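Local coordinates for protein putative pectin lyase (Geobacillus virus E2, PDB 7CHU) that serves as the trimeric tailspike of a deep-sea thermophilic bacteriophage and probably recognises or degrades polysaccharide on the host surface, at residues S104-A108 and Q167-F171; Q111-F117 and N134-A140; D444-G450 and L463-V469. All coordinates share one frame; numbering follows the deposited sequence.

Interaction 1: S104-A108 and Q167-F171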
ATOM      1  N   SER A 104     -21.366 -19.803  17.172  1.00 22.34           N
ATOM      2  CA  SER A 104     -21.407 -21.068  16.450  1.00 24.05           C
ATOM      3  C   SER A 104     -20.452 -20.981  15.257  1.00 22.70           C
ATOM      4  O   SER A 104     -19.494 -20.197  15.292  1.00 20.03           O
ATOM      5  CB  SER A 104     -22.841 -21.400  16.020  1.00 22.88           C
ATOM      6  OG  SER A 104     -23.415 -20.333  15.273  1.00 21.78           O
ATOM      7  N   LEU A 105     -20.680 -21.765  14.206  1.00 22.29           N
ATOM      8  CA  LEU A 105     -19.697 -21.879  13.134  1.00 20.98           C
ATOM      9  C   LEU A 105     -20.206 -21.277  11.832  1.00 23.88           C
ATOM     10  O   LEU A 105     -21.374 -20.892  11.701  1.00 24.58           O
ATOM     11  CB  LEU A 105     -19.290 -23.337  12.909  1.00 24.95           C
ATOM     12  CG  LEU A 105     -18.485 -23.944  14.049  1.00 25.90           C
ATOM     13  CD1 LEU A 105     -18.975 -25.352  14.294  1.00 34.88           C
ATOM     14  CD2 LEU A 105     -17.014 -23.933  13.725  1.00 31.97           C
ATOM     15  N   ASN A 106     -19.300 -21.226  10.858  1.00 23.82           N
ATOM     16  CA  ASN A 106     -19.514 -20.542   9.564  1.00 25.17           C
ATOM     17  C   ASN A 106     -19.824 -19.070   9.884  1.00 22.85           C
ATOM     18  O   ASN A 106     -19.218 -18.506  10.809  1.00 21.33           O
ATOM     19  CB  ASN A 106     -20.577 -21.279   8.753  1.00 23.83           C
ATOM     20  CG  ASN A 106     -20.026 -22.527   8.016  1.00 38.77           C
ATOM     21  OD1 ASN A 106     -18.812 -22.688   7.811  1.00 32.10           O
ATOM     22  ND2 ASN A 106     -20.937 -23.433   7.646  1.00 37.76           N
ATOM     23  N   ASN A 107     -20.758 -18.436   9.166  1.00 22.94           N
ATOM     24  CA  ASN A 107     -21.015 -17.001   9.322  1.00 22.95           C
ATOM     25  C   ASN A 107     -21.385 -16.644  10.758  1.00 26.54           C
ATOM     26  O   ASN A 107     -20.869 -15.666  11.310  1.00 27.58           O
ATOM     27  CB  ASN A 107     -22.124 -16.566   8.367  1.00 29.60           C
ATOM     28  CG  ASN A 107     -21.599 -16.160   7.004  1.00 38.03           C
ATOM     29  OD1 ASN A 107     -22.135 -15.245   6.379  1.00 42.43           O
ATOM     30  ND2 ASN A 107     -20.539 -16.827   6.536  1.00 39.33           N
ATOM     31  N   ALA A 108     -22.288 -17.429  11.377  1.00 24.81           N
ATOM     32  CA  ALA A 108     -22.741 -17.239  12.764  1.00 24.73           C
ATOM     33  C   ALA A 108     -23.223 -15.812  13.022  1.00 21.22           C
ATOM     34  O   ALA A 108     -22.876 -15.189  14.028  1.00 15.79           O
ATOM     35  CB  ALA A 108     -21.655 -17.622  13.767  1.00 22.04           C
ATOM     36  N   GLN A 167     -16.900 -27.661   8.380  1.00 25.75           N
ATOM     37  CA  GLN A 167     -17.281 -26.263   8.371  1.00 27.19           C
ATOM     38  C   GLN A 167     -16.029 -25.399   8.466  1.00 24.38           C
ATOM     39  O   GLN A 167     -14.899 -25.891   8.603  1.00 20.98           O
ATOM     40  CB  GLN A 167     -18.215 -25.924   9.547  1.00 24.79           C
ATOM     41  CG  GLN A 167     -19.393 -26.824   9.788  1.00 31.21           C
ATOM     42  CD  GLN A 167     -20.464 -26.076  10.554  1.00 31.44           C
ATOM     43  OE1 GLN A 167     -20.825 -24.953  10.181  1.00 35.75           O
ATOM     44  NE2 GLN A 167     -20.948 -26.665  11.644  1.00 29.47           N
ATOM     45  N   ARG A 168     -16.239 -24.093   8.459  1.00 20.81           N
ATOM     46  CA  ARG A 168     -15.141 -23.158   8.614  1.00 19.87           C
ATOM     47  C   ARG A 168     -15.353 -22.267   9.830  1.00 23.76           C
ATOM     48  O   ARG A 168     -16.467 -22.100  10.334  1.00 19.95           O
ATOM     49  CB  ARG A 168     -14.986 -22.331   7.351  1.00 22.16           C
ATOM     50  CG  ARG A 168     -14.771 -23.227   6.140  1.00 22.11           C
ATOM     51  CD  ARG A 168     -14.372 -22.437   4.943  1.00 20.31           C
ATOM     52  NE  ARG A 168     -13.055 -21.835   5.106  1.00 23.14           N
ATOM     53  CZ  ARG A 168     -11.917 -22.475   4.871  1.00 21.83           C
ATOM     54  NH1 ARG A 168     -11.935 -23.746   4.465  1.00 19.66           N
ATOM     55  NH2 ARG A 168     -10.760 -21.838   5.026  1.00 20.28           N
ATOM     56  N   LEU A 169     -14.247 -21.716  10.302  1.00 18.39           N
ATOM     57  CA  LEU A 169     -14.252 -20.676  11.310  1.00 19.22           C
ATOM     58  C   LEU A 169     -14.173 -19.333  10.600  1.00 18.31           C
ATOM     59  O   LEU A 169     -13.256 -19.124   9.802  1.00 15.41           O
ATOM     60  CB  LEU A 169     -13.050 -20.858  12.236  1.00 19.79           C
ATOM     61  CG  LEU A 169     -13.203 -20.313  13.632  1.00 20.00           C
ATOM     62  CD1 LEU A 169     -14.317 -21.085  14.305  1.00 24.61           C
ATOM     63  CD2 LEU A 169     -11.896 -20.514  14.361  1.00 22.51           C
ATOM     64  N   CYS A 170     -15.105 -18.420  10.899  1.00 11.92           N
ATOM     65  CA  CYS A 170     -15.157 -17.136  10.203  1.00 16.12           C
ATOM     66  C   CYS A 170     -15.015 -15.941  11.139  1.00 16.22           C
ATOM     67  O   CYS A 170     -15.467 -15.965  12.292  1.00 12.32           O
ATOM     68  CB  CYS A 170     -16.458 -16.988   9.408  1.00 16.19           C
ATOM     69  SG  CYS A 170     -16.672 -18.250   8.162  1.00 26.71           S
ATOM     70  N   PHE A 171     -14.379 -14.889  10.614  1.00 16.64           N
ATOM     71  CA  PHE A 171     -14.315 -13.577  11.270  1.00 13.98           C
ATOM     72  C   PHE A 171     -13.655 -13.650  12.646  1.00 17.97           C
ATOM     73  O   PHE A 171     -14.119 -13.018  13.596  1.00 18.85           O
ATOM     74  CB  PHE A 171     -15.705 -12.956  11.392  1.00 17.91           C
ATOM     75  CG  PHE A 171     -16.443 -12.838  10.083  1.00 17.75           C
ATOM     76  CD1 PHE A 171     -16.113 -11.827   9.168  1.00 18.05           C
ATOM     77  CD2 PHE A 171     -17.468 -13.722   9.772  1.00 18.74           C
ATOM     78  CE1 PHE A 171     -16.802 -11.720   7.970  1.00 17.85           C
ATOM     79  CE2 PHE A 171     -18.174 -13.620   8.580  1.00 21.40           C
ATOM     80  CZ  PHE A 171     -17.841 -12.624   7.676  1.00 16.75           C
TER
HETATM   81  O   HOH W   1     -23.155 -23.663  10.552  1.00 33.06           O
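Asn-106 docks onto Arg-168 in a loop-to-strand contact, where the loop following helix 91-99 lies against the start of strand 169-175 in the parallel beta-helix. Two hydrogen bonds form the junction, one from each side. The backbone N of Asn-106 donates to Arg-168 O (3.0 Å), and Arg-168 N returns a bond to the side-chain OD1 of Asn-106 (3.0 Å, 165° at the hydrogen). With CG of Asn-106 anti to its carbonyl carbon (chi1 -80°), the amide folds back against the strand, and one residue grips both the N-H and the C=O of Arg-168, by side chain and main chain respectively. The amide of Gln-167 crosses that of Asn-106 with the planes 69° apart; its OE1 takes a water hydrogen at 2.7 Å and rests 3.5 Å from Leu-105 CB. Apolar contact is slight, Leu-105 CD2 meeting Leu-169 CD1 at 4.0 Å, while CB of Cys-170 lies 3.4 Å from Asn-106 O. That carbonyl also bonds to Ser-133. The arginine side chain leads away to Ser-195 and Glu-216, and Asn-107 reaches Arg-205 of the second subunit. The loop thus lies over the beginning of strand 169-175, which runs between strands 135-139 and 187-195.

Interaction 2: Q111-F117 and N134-A140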
ATOM      1  N   GLN A 111     -23.775 -13.267  16.434  1.00 17.75           N
ATOM      2  CA  GLN A 111     -23.188 -13.915  17.605  1.00 18.99           C
ATOM      3  C   GLN A 111     -21.706 -13.584  17.643  1.00 17.91           C
ATOM      4  O   GLN A 111     -21.115 -13.287  16.610  1.00 14.93           O
ATOM      5  CB  GLN A 111     -23.331 -15.449  17.577  1.00 16.87           C
ATOM      6  CG  GLN A 111     -24.765 -16.005  17.578  1.00 17.16           C
ATOM      7  CD  GLN A 111     -24.782 -17.542  17.461  1.00 21.51           C
ATOM      8  OE1 GLN A 111     -24.213 -18.102  16.529  1.00 19.37           O
ATOM      9  NE2 GLN A 111     -25.422 -18.211  18.408  1.00 19.84           N
ATOM     10  N   GLY A 112     -21.090 -13.724  18.811  1.00 18.34           N
ATOM     11  CA  GLY A 112     -19.646 -13.563  18.936  1.00 19.65           C
ATOM     12  C   GLY A 112     -19.279 -12.362  19.788  1.00 20.52           C
ATOM     13  O   GLY A 112     -20.051 -11.905  20.627  1.00 17.50           O
ATOM     14  N   GLY A 113     -18.078 -11.847  19.570  1.00 17.79           N
ATOM     15  CA  GLY A 113     -17.673 -10.623  20.237  1.00 18.13           C
ATOM     16  C   GLY A 113     -16.197 -10.629  20.584  1.00 17.85           C
ATOM     17  O   GLY A 113     -15.439 -11.487  20.153  1.00 20.06           O
ATOM     18  N   ILE A 114     -15.800  -9.640  21.378  1.00 16.81           N
ATOM     19  CA  ILE A 114     -14.405  -9.438  21.752  1.00 16.35           C
ATOM     20  C   ILE A 114     -14.150 -10.116  23.087  1.00 15.53           C
ATOM     21  O   ILE A 114     -14.968 -10.012  24.012  1.00 13.05           O
ATOM     22  CB  ILE A 114     -14.053  -7.934  21.837  1.00 18.05           C
ATOM     23  CG1 ILE A 114     -14.086  -7.271  20.454  1.00 22.12           C
ATOM     24  CG2 ILE A 114     -12.689  -7.727  22.511  1.00 13.94           C
ATOM     25  CD1 ILE A 114     -13.649  -5.781  20.470  1.00 23.71           C
ATOM     26  N   VAL A 115     -13.009 -10.797  23.193  1.00 11.39           N
ATOM     27  CA  VAL A 115     -12.422 -11.205  24.463  1.00 12.09           C
ATOM     28  C   VAL A 115     -11.239 -10.283  24.738  1.00 15.58           C
ATOM     29  O   VAL A 115     -10.238 -10.296  24.007  1.00 14.03           O
ATOM     30  CB  VAL A 115     -11.973 -12.671  24.436  1.00 13.76           C
ATOM     31  CG1 VAL A 115     -11.252 -13.010  25.754  1.00 13.52           C
ATOM     32  CG2 VAL A 115     -13.177 -13.593  24.219  1.00 13.60           C
ATOM     33  N   TYR A 116     -11.329  -9.483  25.794  1.00 12.43           N
ATOM     34  CA  TYR A 116     -10.383  -8.401  26.013  1.00 13.86           C
ATOM     35  C   TYR A 116      -9.407  -8.775  27.116  1.00 15.71           C
ATOM     36  O   TYR A 116      -9.825  -9.243  28.186  1.00 14.43           O
ATOM     37  CB  TYR A 116     -11.108  -7.109  26.388  1.00 11.70           C
ATOM     38  CG  TYR A 116     -10.104  -6.024  26.667  1.00 13.37           C
ATOM     39  CD1 TYR A 116      -9.373  -5.458  25.630  1.00 14.53           C
ATOM     40  CD2 TYR A 116      -9.840  -5.609  27.967  1.00 16.32           C
ATOM     41  CE1 TYR A 116      -8.419  -4.455  25.879  1.00 17.42           C
ATOM     42  CE2 TYR A 116      -8.893  -4.622  28.225  1.00 19.12           C
ATOM     43  CZ  TYR A 116      -8.191  -4.049  27.185  1.00 17.21           C
ATOM     44  OH  TYR A 116      -7.247  -3.070  27.449  1.00 25.33           O
ATOM     45  N   PHE A 117      -8.118  -8.558  26.854  1.00 15.25           N
ATOM     46  CA  PHE A 117      -7.029  -8.878  27.788  1.00 15.22           C
ATOM     47  C   PHE A 117      -6.418  -7.561  28.252  1.00 13.60           C
ATOM     48  O   PHE A 117      -5.684  -6.928  27.470  1.00 16.33           O
ATOM     49  CB  PHE A 117      -5.932  -9.737  27.123  1.00 12.44           C
ATOM     50  CG  PHE A 117      -6.366 -11.102  26.662  1.00 12.33           C
ATOM     51  CD1 PHE A 117      -7.259 -11.258  25.614  1.00 12.96           C
ATOM     52  CD2 PHE A 117      -5.808 -12.233  27.227  1.00 12.28           C
ATOM     53  CE1 PHE A 117      -7.639 -12.520  25.192  1.00 11.95           C
ATOM     54  CE2 PHE A 117      -6.178 -13.514  26.812  1.00 11.55           C
ATOM     55  CZ  PHE A 117      -7.098 -13.657  25.793  1.00 12.01           C
ATOM     56  N   ASN A 134     -16.473 -15.518  14.885  1.00 14.14           N
ATOM     57  CA  ASN A 134     -16.720 -14.145  15.339  1.00 16.06           C
ATOM     58  C   ASN A 134     -16.084 -13.854  16.686  1.00 18.58           C
ATOM     59  O   ASN A 134     -16.606 -13.065  17.473  1.00 20.50           O
ATOM     60  CB  ASN A 134     -18.222 -13.833  15.381  1.00 15.12           C
ATOM     61  CG  ASN A 134     -18.872 -14.029  14.035  1.00 17.98           C
ATOM     62  OD1 ASN A 134     -18.244 -13.795  13.016  1.00 21.26           O
ATOM     63  ND2 ASN A 134     -20.109 -14.461  14.018  1.00 19.70           N
ATOM     64  N   ILE A 135     -14.957 -14.481  16.989  1.00 13.33           N
ATOM     65  CA  ILE A 135     -14.273 -14.234  18.252  1.00 13.45           C
ATOM     66  C   ILE A 135     -12.999 -13.456  17.943  1.00 16.75           C
ATOM     67  O   ILE A 135     -12.190 -13.883  17.110  1.00 14.20           O
ATOM     68  CB  ILE A 135     -13.972 -15.541  19.006  1.00 13.64           C
ATOM     69  CG1 ILE A 135     -15.277 -16.179  19.504  1.00 18.06           C
ATOM     70  CG2 ILE A 135     -13.044 -15.270  20.204  1.00 12.08           C
ATOM     71  CD1 ILE A 135     -15.067 -17.409  20.454  1.00 13.41           C
ATOM     72  N   ARG A 136     -12.824 -12.311  18.601  1.00 14.27           N
ATOM     73  CA  ARG A 136     -11.619 -11.508  18.460  1.00 16.25           C
ATOM     74  C   ARG A 136     -10.926 -11.414  19.811  1.00 13.13           C
ATOM     75  O   ARG A 136     -11.571 -11.084  20.811  1.00 16.19           O
ATOM     76  CB  ARG A 136     -11.951 -10.109  17.947  1.00 16.81           C
ATOM     77  CG  ARG A 136     -12.067 -10.012  16.444  1.00 21.06           C
ATOM     78  CD  ARG A 136     -12.122  -8.553  16.041  1.00 24.82           C
ATOM     79  NE  ARG A 136     -13.367  -7.939  16.479  1.00 26.18           N
ATOM     80  CZ  ARG A 136     -13.479  -6.693  16.929  1.00 26.29           C
ATOM     81  NH1 ARG A 136     -12.415  -5.905  17.021  1.00 23.07           N
ATOM     82  NH2 ARG A 136     -14.667  -6.233  17.299  1.00 26.95           N
ATOM     83  N   LEU A 137      -9.623 -11.696  19.834  1.00 12.90           N
ATOM     84  CA  LEU A 137      -8.795 -11.546  21.029  1.00 11.95           C
ATOM     85  C   LEU A 137      -8.070 -10.197  20.959  1.00 14.26           C
ATOM     86  O   LEU A 137      -7.219  -9.982  20.092  1.00 13.58           O
ATOM     87  CB  LEU A 137      -7.792 -12.685  21.153  1.00 13.23           C
ATOM     88  CG  LEU A 137      -8.281 -14.134  20.991  1.00 14.28           C
ATOM     89  CD1 LEU A 137      -7.120 -15.138  21.123  1.00 11.76           C
ATOM     90  CD2 LEU A 137      -9.411 -14.464  21.981  1.00 10.98           C
ATOM     91  N   VAL A 138      -8.385  -9.303  21.888  1.00 14.27           N
ATOM     92  CA  VAL A 138      -7.903  -7.925  21.855  1.00 15.30           C
ATOM     93  C   VAL A 138      -7.212  -7.624  23.179  1.00 13.65           C
ATOM     94  O   VAL A 138      -7.790  -7.857  24.239  1.00 12.40           O
ATOM     95  CB  VAL A 138      -9.062  -6.940  21.618  1.00 16.50           C
ATOM     96  CG1 VAL A 138      -8.559  -5.482  21.666  1.00 12.41           C
ATOM     97  CG2 VAL A 138      -9.793  -7.266  20.305  1.00 14.96           C
ATOM     98  N   GLY A 139      -5.987  -7.095  23.115  1.00 15.32           N
ATOM     99  CA  GLY A 139      -5.275  -6.623  24.280  1.00 11.25           C
ATOM    100  C   GLY A 139      -5.151  -5.107  24.326  1.00 12.84           C
ATOM    101  O   GLY A 139      -5.758  -4.371  23.548  1.00 13.77           O
ATOM    102  N   ALA A 140      -4.337  -4.641  25.268  1.00 13.20           N
ATOM    103  CA  ALA A 140      -4.148  -3.208  25.475  1.00 15.17           C
ATOM    104  C   ALA A 140      -3.015  -2.614  24.638  1.00 16.17           C
ATOM    105  O   ALA A 140      -2.835  -1.390  24.640  1.00 16.50           O
ATOM    106  CB  ALA A 140      -3.884  -2.927  26.952  1.00 17.76           C
TER
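Strands 113-117 and 135-139 run parallel, 4.6 Å apart at closest approach and 26° from exact alignment, with the pairing running from Gly-113 and Ile-135 to Tyr-116 and Val-138. Bonds alternate between the strands in the usual parallel pattern: Gly-113 N to Asn-134 O, Arg-136 N to Gly-113 O, Val-115 N to Arg-136 O, Val-138 N to Val-115 O and Phe-117 N to Val-138 O. The last is short, at 2.7 Å between Phe-117 N and Val-138 O.

On the face carrying Ile-114 and Arg-136, the isoleucine lies over one face of the guanidinium, its CG1 3.4 Å from Arg-136 NH2 and displaced toward the rim of the group. A bend at chi3 (-68°) turns the arginine's charged end back over this side chain. CG2 of Ile-114 meets Val-138 CG2 at 3.7 Å. Farther along, Tyr-116 has CG anti to its backbone N (chi1 178°), which carries the ring past Gly-139 until OH is 3.4 Å from Ala-140 CB. The opposite face is apolar: Leu-137 CD2 touches Val-115 CB at 4.0 Å, and its CB meets Phe-117 CE1 at 4.0 Å. Helix 91-99 covers this side through Ile-94 and Ile-98. At the strand entrance, ND2 of Asn-134 makes a weak bond to Gln-111 O and is held chiefly by a hydrogen bond to Asn-107 O.

The two faces therefore differ in chemistry. Valine, leucine and phenylalanine fill the hydrophobic interior beneath the helix, whereas Arg-136, covered by Ile-114, reaches beyond the two strands to Glu-175 and donates to Ala-140 O of the second subunit. One residue thereby links the strand pair to trimer assembly, and the buried guanidinium probably owes much of its stabilisation to that glutamate.

Interaction 3: D444-G450 and L463-V469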
ATOM      1  N   ASP A 444      31.789   3.009 -33.470  1.00 22.91           N
ATOM      2  CA  ASP A 444      30.833   1.899 -33.388  1.00 22.30           C
ATOM      3  C   ASP A 444      29.529   2.183 -34.124  1.00 21.24           C
ATOM      4  O   ASP A 444      28.994   1.298 -34.807  1.00 19.10           O
ATOM      5  CB  ASP A 444      30.503   1.595 -31.933  1.00 22.22           C
ATOM      6  CG  ASP A 444      31.689   1.101 -31.155  1.00 29.20           C
ATOM      7  OD1 ASP A 444      32.582   0.484 -31.778  1.00 25.46           O
ATOM      8  OD2 ASP A 444      31.705   1.314 -29.916  1.00 31.74           O
ATOM      9  N   GLY A 445      28.974   3.386 -33.943  1.00 16.32           N
ATOM     10  CA  GLY A 445      27.669   3.693 -34.495  1.00 14.68           C
ATOM     11  C   GLY A 445      26.656   2.651 -34.051  1.00 17.03           C
ATOM     12  O   GLY A 445      26.662   2.187 -32.902  1.00 16.73           O
ATOM     13  N   VAL A 446      25.818   2.221 -34.991  1.00 12.63           N
ATOM     14  CA  VAL A 446      24.906   1.100 -34.778  1.00 13.98           C
ATOM     15  C   VAL A 446      25.612  -0.160 -35.264  1.00 17.09           C
ATOM     16  O   VAL A 446      25.995  -0.237 -36.441  1.00 16.73           O
ATOM     17  CB  VAL A 446      23.588   1.308 -35.536  1.00 13.59           C
ATOM     18  CG1 VAL A 446      22.654   0.123 -35.290  1.00 12.60           C
ATOM     19  CG2 VAL A 446      22.904   2.654 -35.118  1.00  7.89           C
ATOM     20  N   ALA A 447      25.798  -1.140 -34.370  1.00 12.93           N
ATOM     21  CA  ALA A 447      26.530  -2.355 -34.708  1.00 18.68           C
ATOM     22  C   ALA A 447      25.643  -3.590 -34.605  1.00 19.13           C
ATOM     23  O   ALA A 447      24.756  -3.679 -33.751  1.00 14.23           O
ATOM     24  CB  ALA A 447      27.762  -2.536 -33.810  1.00 17.54           C
ATOM     25  N   PHE A 448      25.903  -4.543 -35.498  1.00 17.09           N
ATOM     26  CA  PHE A 448      25.238  -5.838 -35.542  1.00 15.37           C
ATOM     27  C   PHE A 448      26.264  -6.905 -35.187  1.00 20.82           C
ATOM     28  O   PHE A 448      27.374  -6.902 -35.735  1.00 16.75           O
ATOM     29  CB  PHE A 448      24.668  -6.092 -36.938  1.00 16.34           C
ATOM     30  CG  PHE A 448      23.627  -5.103 -37.346  1.00 17.79           C
ATOM     31  CD1 PHE A 448      23.978  -3.805 -37.708  1.00 17.05           C
ATOM     32  CD2 PHE A 448      22.275  -5.460 -37.329  1.00 18.80           C
ATOM     33  CE1 PHE A 448      23.011  -2.888 -38.064  1.00 18.51           C
ATOM     34  CE2 PHE A 448      21.289  -4.549 -37.685  1.00 18.45           C
ATOM     35  CZ  PHE A 448      21.662  -3.255 -38.065  1.00 16.62           C
ATOM     36  N   VAL A 449      25.902  -7.800 -34.264  1.00 15.91           N
ATOM     37  CA  VAL A 449      26.843  -8.718 -33.635  1.00 18.51           C
ATOM     38  C   VAL A 449      26.224 -10.108 -33.630  1.00 18.81           C
ATOM     39  O   VAL A 449      25.001 -10.262 -33.658  1.00 19.09           O
ATOM     40  CB  VAL A 449      27.215  -8.289 -32.191  1.00 17.59           C
ATOM     41  CG1 VAL A 449      28.045  -7.001 -32.202  1.00 19.21           C
ATOM     42  CG2 VAL A 449      25.960  -8.101 -31.332  1.00 15.52           C
ATOM     43  N   GLY A 450      27.086 -11.128 -33.630  1.00 18.00           N
ATOM     44  CA  GLY A 450      26.607 -12.499 -33.556  1.00 18.62           C
ATOM     45  C   GLY A 450      27.691 -13.486 -33.179  1.00 19.40           C
ATOM     46  O   GLY A 450      28.885 -13.167 -33.190  1.00 20.71           O
ATOM     47  N   LEU A 463      31.640 -12.165 -29.399  1.00 23.68           N
ATOM     48  CA  LEU A 463      30.707 -11.584 -30.356  1.00 26.28           C
ATOM     49  C   LEU A 463      31.481 -11.025 -31.550  1.00 24.45           C
ATOM     50  O   LEU A 463      32.428 -10.248 -31.382  1.00 25.82           O
ATOM     51  CB  LEU A 463      29.855 -10.497 -29.700  1.00 26.45           C
ATOM     52  CG  LEU A 463      28.804 -11.051 -28.729  1.00 24.61           C
ATOM     53  CD1 LEU A 463      27.883  -9.936 -28.255  1.00 27.03           C
ATOM     54  CD2 LEU A 463      28.003 -12.193 -29.356  1.00 17.72           C
ATOM     55  N   THR A 464      31.091 -11.462 -32.745  1.00 23.64           N
ATOM     56  CA  THR A 464      31.674 -11.005 -34.001  1.00 27.29           C
ATOM     57  C   THR A 464      30.871  -9.824 -34.529  1.00 21.07           C
ATOM     58  O   THR A 464      29.645  -9.905 -34.640  1.00 19.44           O
ATOM     59  CB  THR A 464      31.663 -12.139 -35.029  1.00 23.86           C
ATOM     60  OG1 THR A 464      32.381 -13.254 -34.505  1.00 28.99           O
ATOM     61  CG2 THR A 464      32.307 -11.703 -36.359  1.00 25.25           C
ATOM     62  N   THR A 465      31.552  -8.729 -34.838  1.00 19.01           N
ATOM     63  CA  THR A 465      30.861  -7.591 -35.422  1.00 19.25           C
ATOM     64  C   THR A 465      30.597  -7.887 -36.892  1.00 22.46           C
ATOM     65  O   THR A 465      31.527  -8.197 -37.647  1.00 21.25           O
ATOM     66  CB  THR A 465      31.686  -6.308 -35.263  1.00 24.83           C
ATOM     67  OG1 THR A 465      31.859  -6.004 -33.874  1.00 24.90           O
ATOM     68  CG2 THR A 465      30.980  -5.131 -35.930  1.00 17.39           C
ATOM     69  N   LEU A 466      29.336  -7.794 -37.302  1.00 16.23           N
ATOM     70  CA  LEU A 466      28.965  -8.104 -38.677  1.00 16.89           C
ATOM     71  C   LEU A 466      28.801  -6.876 -39.553  1.00 19.76           C
ATOM     72  O   LEU A 466      28.983  -6.967 -40.773  1.00 18.22           O
ATOM     73  CB  LEU A 466      27.655  -8.906 -38.695  1.00 15.28           C
ATOM     74  CG  LEU A 466      27.719 -10.120 -37.771  1.00 19.39           C
ATOM     75  CD1 LEU A 466      26.329 -10.764 -37.555  1.00 19.24           C
ATOM     76  CD2 LEU A 466      28.686 -11.115 -38.347  1.00 18.03           C
ATOM     77  N   LEU A 467      28.460  -5.737 -38.960  1.00 15.46           N
ATOM     78  CA  LEU A 467      28.044  -4.569 -39.715  1.00 17.49           C
ATOM     79  C   LEU A 467      28.044  -3.387 -38.756  1.00 18.57           C
ATOM     80  O   LEU A 467      27.594  -3.523 -37.617  1.00 16.32           O
ATOM     81  CB  LEU A 467      26.644  -4.782 -40.322  1.00 17.57           C
ATOM     82  CG  LEU A 467      25.969  -3.570 -40.980  1.00 19.26           C
ATOM     83  CD1 LEU A 467      26.741  -3.226 -42.250  1.00 19.47           C
ATOM     84  CD2 LEU A 467      24.483  -3.812 -41.295  1.00 17.06           C
ATOM     85  N   ASN A 468      28.583  -2.252 -39.199  1.00 17.73           N
ATOM     86  CA  ASN A 468      28.476  -0.992 -38.479  1.00 17.51           C
ATOM     87  C   ASN A 468      27.793   0.021 -39.384  1.00 18.16           C
ATOM     88  O   ASN A 468      28.116   0.118 -40.570  1.00 20.39           O
ATOM     89  CB  ASN A 468      29.844  -0.449 -38.051  1.00 20.91           C
ATOM     90  CG  ASN A 468      30.521  -1.316 -37.025  1.00 24.34           C
ATOM     91  OD1 ASN A 468      31.291  -2.212 -37.378  1.00 24.33           O
ATOM     92  ND2 ASN A 468      30.268  -1.044 -35.744  1.00 17.36           N
ATOM     93  N   VAL A 469      26.853   0.768 -38.839  1.00 18.55           N
ATOM     94  CA  VAL A 469      26.241   1.874 -39.551  1.00 15.90           C
ATOM     95  C   VAL A 469      26.706   3.125 -38.830  1.00 18.03           C
ATOM     96  O   VAL A 469      26.375   3.322 -37.656  1.00 15.40           O
ATOM     97  CB  VAL A 469      24.712   1.760 -39.576  1.00 15.76           C
ATOM     98  CG1 VAL A 469      24.080   3.022 -40.163  1.00 13.08           C
ATOM     99  CG2 VAL A 469      24.303   0.515 -40.374  1.00 16.02           C
TER
HETATM  100  O   HOH W   2      31.480  -2.244 -33.329  1.00 24.47           O
HETATM  101  O   HOH W   3      31.858 -14.813 -32.705  1.00 33.21           O
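Backbone hydrogen bonds between Val-446 and Val-469, Phe-448 and Leu-467, and Gly-450 and Thr-464 build the antiparallel hairpin of strands 446-451 and 459-469. Val-446 and Val-469 bond reciprocally, as do Gly-450 and Thr-464. Between them the register slips by one: Phe-448 N donates to Leu-467 O, but Phe-448 O accepts from Leu-466 N at 2.7 Å. Two residues thus face one, a classic beta bulge, and the strands lie at 140°.

Among the side chains, polar bonding gathers at the end beside Asp-444. The amide of Asn-468 sends ND2 to Asp-444 O (2.8 Å) onto an in-plane lone pair, nearly within its own plane, and ND2 also donates to a water 3.0 Å away. Lys-477 engages OD1, so both ends of this buried amide are satisfied and its rotation is fixed.

Apolar contacts centre on Phe-448 and Leu-467, side by side and pointing the same way. Leu-467 CG is anti to the backbone N (chi1 171°), which brings CD2 within 3.6 Å of Phe-448 CD1; the carbonyl O of Leu-467 lies in plane at the ring's edge. On the other face, Val-449 CG2 meets Leu-463 CD1 at 4.1 Å.

One face thus mixes polar and apolar contacts, with Asn-468 tying the turn at Asp-444 to the strand; on the other, Phe-448 packs against Phe-448 of both other subunits. This phenylalanine cluster gives the trimer a hydrophobic junction, and Leu-466, the additional residue at the bulge, also packs against Thr-470 of the second subunit.

From the N terminus, the chain passes helix 91-99 and enters the loop of interaction 1, which closes only when residues 167-171 arrive. Within that span interaction 2 closes a shorter loop, so the two are nested, and they touch directly: Ser-104 OG lies 2.7 Å from Gln-111 OE1, and Cys-170 O lies 2.8 Å from Asn-134 N. Strands 135-139 and 169-175 are neighbours, so together the contacts join successive turns of the beta-helix near its start. Interaction 3 follows in series as a local hairpin in the later antiparallel region, its centre about 70 Å from that of interaction 2. All three reach the second subunit, placing intersubunit contacts at both ends of this span.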